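Local coordinates for cytolethal distending toxin protein C (Haemophilus ducreyi, PDB 1SR4) that probably binds carbohydrate on host cells as a lectin-like subunit of the tripartite cytolethal distending toxin, a bacterial genotoxin, at residues S15-R23 / L42-D50. Numbering follows the deposited sequence.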
loop_
_atom_site.group_PDB
_atom_site.type_symbol
_atom_site.label_atom_id
_atom_site.label_comp_id
_atom_site.label_asym_id
_atom_site.label_seq_id
_atom_site.Cartn_x
_atom_site.Cartn_y
_atom_site.Cartn_z
ATOM N N SER C 15 -3.872 -8.415 -15.401
ATOM C CA SER C 15 -4.859 -7.765 -14.531
ATOM C C SER C 15 -5.357 -6.460 -15.139
ATOM O O SER C 15 -4.569 -5.669 -15.657
ATOM C CB SER C 15 -4.250 -7.417 -13.163
ATOM O OG SER C 15 -4.003 -8.568 -12.386
ATOM N N PRO C 16 -6.673 -6.205 -15.069
ATOM C CA PRO C 16 -7.215 -4.957 -15.629
ATOM C C PRO C 16 -6.880 -3.756 -14.723
ATOM O O PRO C 16 -6.349 -3.923 -13.628
ATOM C CB PRO C 16 -8.719 -5.241 -15.702
ATOM C CG PRO C 16 -8.940 -6.120 -14.506
ATOM C CD PRO C 16 -7.749 -7.070 -14.548
ATOM N N PRO C 17 -7.186 -2.533 -15.170
ATOM C CA PRO C 17 -6.890 -1.345 -14.354
ATOM C C PRO C 17 -7.633 -1.330 -13.006
ATOM O O PRO C 17 -8.753 -1.831 -12.891
ATOM C CB PRO C 17 -7.326 -0.193 -15.258
ATOM C CG PRO C 17 -7.117 -0.756 -16.657
ATOM C CD PRO C 17 -7.713 -2.141 -16.488
ATOM N N PRO C 18 -7.009 -0.751 -11.968
ATOM C CA PRO C 18 -7.636 -0.682 -10.649
ATOM C C PRO C 18 -8.827 0.279 -10.636
ATOM O O PRO C 18 -8.840 1.285 -11.357
ATOM C CB PRO C 18 -6.497 -0.200 -9.748
ATOM C CG PRO C 18 -5.681 0.635 -10.654
ATOM C CD PRO C 18 -5.671 -0.132 -11.951
ATOM N N ARG C 19 -9.818 -0.044 -9.812
ATOM C CA ARG C 19 -11.021 0.759 -9.667
ATOM C C ARG C 19 -10.833 1.699 -8.468
ATOM O O ARG C 19 -10.329 1.276 -7.435
ATOM C CB ARG C 19 -12.217 -0.155 -9.404
ATOM C CG ARG C 19 -13.560 0.537 -9.472
ATOM C CD ARG C 19 -13.943 0.785 -10.921
ATOM N NE ARG C 19 -14.145 -0.474 -11.636
ATOM C CZ ARG C 19 -15.269 -1.183 -11.596
ATOM N NH1 ARG C 19 -16.308 -0.762 -10.874
ATOM N NH2 ARG C 19 -15.361 -2.313 -12.291
ATOM N N ILE C 20 -11.235 2.962 -8.600
ATOM C CA ILE C 20 -11.097 3.916 -7.500
ATOM C C ILE C 20 -12.253 4.912 -7.494
ATOM O O ILE C 20 -13.074 4.949 -8.427
ATOM C CB ILE C 20 -9.834 4.806 -7.669
ATOM C CG1 ILE C 20 -10.044 5.712 -8.893
ATOM C CG2 ILE C 20 -8.569 3.947 -7.850
ATOM C CD1 ILE C 20 -9.026 6.840 -9.060
ATOM N N SER C 21 -12.317 5.700 -6.425
ATOM C CA SER C 21 -13.237 6.818 -6.365
ATOM C C SER C 21 -12.221 7.931 -6.072
ATOM O O SER C 21 -11.257 7.715 -5.339
ATOM C CB SER C 21 -14.274 6.708 -5.246
ATOM O OG SER C 21 -15.464 6.085 -5.726
ATOM N N LEU C 22 -12.414 9.089 -6.688
ATOM C CA LEU C 22 -11.518 10.223 -6.515
ATOM C C LEU C 22 -12.250 11.245 -5.666
ATOM O O LEU C 22 -13.283 11.760 -6.083
ATOM C CB LEU C 22 -11.190 10.807 -7.893
ATOM C CG LEU C 22 -10.193 11.962 -8.012
ATOM C CD1 LEU C 22 -8.841 11.575 -7.417
ATOM C CD2 LEU C 22 -10.032 12.304 -9.499
ATOM N N ARG C 23 -11.713 11.542 -4.483
ATOM C CA ARG C 23 -12.351 12.475 -3.569
ATOM C C ARG C 23 -11.480 13.662 -3.158
ATOM O O ARG C 23 -10.293 13.517 -2.900
ATOM C CB ARG C 23 -12.774 11.760 -2.271
ATOM C CG ARG C 23 -13.817 10.660 -2.411
ATOM C CD ARG C 23 -14.061 10.009 -1.060
ATOM N NE ARG C 23 -14.985 8.882 -1.116
ATOM C CZ ARG C 23 -16.269 8.935 -0.760
ATOM N NH1 ARG C 23 -16.798 10.073 -0.315
ATOM N NH2 ARG C 23 -17.028 7.843 -0.843
ATOM N N LEU C 42 -21.999 3.442 -9.684
ATOM C CA LEU C 42 -20.970 3.469 -10.723
ATOM C C LEU C 42 -20.658 4.891 -11.199
ATOM O O LEU C 42 -19.653 5.117 -11.871
ATOM C CB LEU C 42 -21.362 2.585 -11.925
ATOM C CG LEU C 42 -21.310 1.067 -11.697
ATOM C CD1 LEU C 42 -21.647 0.363 -13.014
ATOM C CD2 LEU C 42 -19.919 0.628 -11.194
ATOM N N SER C 43 -21.517 5.847 -10.852
ATOM C CA SER C 43 -21.278 7.226 -11.236
ATOM C C SER C 43 -20.121 7.813 -10.425
ATOM O O SER C 43 -19.638 8.904 -10.734
ATOM C CB SER C 43 -22.534 8.074 -11.025
ATOM O OG SER C 43 -22.880 8.143 -9.657
ATOM N N THR C 44 -19.684 7.096 -9.385
ATOM C CA THR C 44 -18.577 7.570 -8.549
ATOM C C THR C 44 -17.292 6.782 -8.789
ATOM O O THR C 44 -16.261 7.053 -8.151
ATOM C CB THR C 44 -18.895 7.470 -7.039
ATOM O OG1 THR C 44 -19.053 6.089 -6.682
ATOM C CG2 THR C 44 -20.175 8.235 -6.691
ATOM N N HIS C 45 -17.353 5.817 -9.712
ATOM C CA HIS C 45 -16.201 4.968 -10.037
ATOM C C HIS C 45 -15.426 5.410 -11.273
ATOM O O HIS C 45 -16.007 5.914 -12.240
ATOM C CB HIS C 45 -16.635 3.515 -10.299
ATOM C CG HIS C 45 -17.147 2.792 -9.093
ATOM N ND1 HIS C 45 -17.084 1.422 -8.975
ATOM C CD2 HIS C 45 -17.757 3.240 -7.970
ATOM C CE1 HIS C 45 -17.636 1.052 -7.831
ATOM N NE2 HIS C 45 -18.053 2.135 -7.203
ATOM N N TRP C 46 -14.116 5.183 -11.223
ATOM C CA TRP C 46 -13.196 5.471 -12.317
ATOM C C TRP C 46 -12.166 4.364 -12.346
ATOM O O TRP C 46 -11.856 3.760 -11.306
ATOM C CB TRP C 46 -12.434 6.779 -12.100
ATOM C CG TRP C 46 -13.309 7.971 -11.941
ATOM C CD1 TRP C 46 -13.755 8.514 -10.773
ATOM C CD2 TRP C 46 -13.836 8.784 -12.993
ATOM N NE1 TRP C 46 -14.529 9.624 -11.037
ATOM C CE2 TRP C 46 -14.590 9.809 -12.393
ATOM C CE3 TRP C 46 -13.736 8.745 -14.388
ATOM C CZ2 TRP C 46 -15.250 10.792 -13.141
ATOM C CZ3 TRP C 46 -14.379 9.715 -15.126
ATOM C CH2 TRP C 46 -15.127 10.730 -14.502
ATOM N N GLU C 47 -11.647 4.098 -13.538
ATOM C CA GLU C 47 -10.583 3.127 -13.716
ATOM C C GLU C 47 -9.344 3.994 -13.868
ATOM O O GLU C 47 -9.341 4.962 -14.642
ATOM C CB GLU C 47 -10.801 2.299 -14.982
ATOM C CG GLU C 47 -12.083 1.473 -14.917
ATOM C CD GLU C 47 -12.380 0.747 -16.212
ATOM O OE1 GLU C 47 -11.873 1.184 -17.272
ATOM O OE2 GLU C 47 -13.135 -0.248 -16.167
ATOM N N LEU C 48 -8.295 3.661 -13.125
ATOM C CA LEU C 48 -7.083 4.447 -13.186
ATOM C C LEU C 48 -6.154 3.840 -14.220
ATOM O O LEU C 48 -5.710 2.723 -14.047
ATOM C CB LEU C 48 -6.406 4.470 -11.808
ATOM C CG LEU C 48 -5.156 5.353 -11.681
ATOM C CD1 LEU C 48 -5.573 6.826 -11.785
ATOM C CD2 LEU C 48 -4.457 5.100 -10.329
ATOM N N ILE C 49 -5.861 4.566 -15.296
ATOM C CA ILE C 49 -4.968 4.026 -16.314
ATOM C C ILE C 49 -3.791 4.970 -16.553
ATOM O O ILE C 49 -3.949 6.187 -16.532
ATOM C CB ILE C 49 -5.727 3.760 -17.644
ATOM C CG1 ILE C 49 -6.263 5.062 -18.222
ATOM C CG2 ILE C 49 -6.904 2.809 -17.406
ATOM C CD1 ILE C 49 -5.281 5.740 -19.150
ATOM N N ASP C 50 -2.604 4.415 -16.767
ATOM C CA ASP C 50 -1.429 5.253 -16.984
ATOM C C ASP C 50 -1.317 5.703 -18.426
ATOM O O ASP C 50 -1.510 4.907 -19.337
ATOM C CB ASP C 50 -0.149 4.503 -16.602
ATOM C CG ASP C 50 -0.081 4.186 -15.121
ATOM O OD1 ASP C 50 -0.980 4.633 -14.379
ATOM O OD2 ASP C 50 0.866 3.498 -14.696
HETATM O O HOH W 1 -12.766 -1.953 -14.140
HETATM O O HOH W 2 -14.955 9.363 -7.611
#
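Arg19 meets the imidazole of His45 edge to edge: NH1 donates to ND1 over 3.0 Å, and each of these two atoms lies close to the plane of the other's flat group, although the planes are turned 51° apart. CA of Leu42 sits over one face of the imidazole, near the rim, while Thr44 OG1, hydrogen-bonded to Tyr41 O, lies near the ring plane at a different edge, by CD2. With CG anti to the backbone N (chi1 -170°), bends at chi2 and chi3 bring Arg19 NH1 round to His45, just ahead of strand 46-50. Arginine suits this place because its second branch, NH2, also reaches a water that donates to Glu47 OE2; OE1 of the same carboxylate forms a salt bridge with Lys69. At the indole edge of Trp46, whose NE1 bonds to Val31 O, another water accepts from Leu22 N at 2.7 Å and probably donates to Thr44 O.

Strands 19-23 and 46-50 cross at 106°, pairing briefly as antiparallel neighbours in the sheet of this beta-trefoil domain. Arg19 and Glu47 share one face; Ile20 and Trp46 share the other, where branched, apolar Ile20 suits, its CG1 4.1 Å from Trp46 CB and its side chain also touching Ile146. Ile20 N bonds to Trp46 O at 2.9 Å, Trp46 N to Ile20 O, and Leu48 N to Pro18 O. Proline, lacking an N-H, still serves here through its carbonyl. Where the pairing ends, Ser21 OG donates to Thr44 O at 2.7 Å, from above the carbonyl plane, and bonds to Phe150 N; a hydroxyl can do both. The Pro17 ring lies alongside Ile49.

Since ND1 accepts from Arg19 and NE2 bonds to Phe150 O, presumably as donor, His45 is probably neutral with its proton on NE2, its ring rotation fixed from two sides. Pro18 O and Trp46 O are satisfied, but Leu48 O is buried without a hydrogen-bonding partner, Pro17 CB lying 3.5 Å from it.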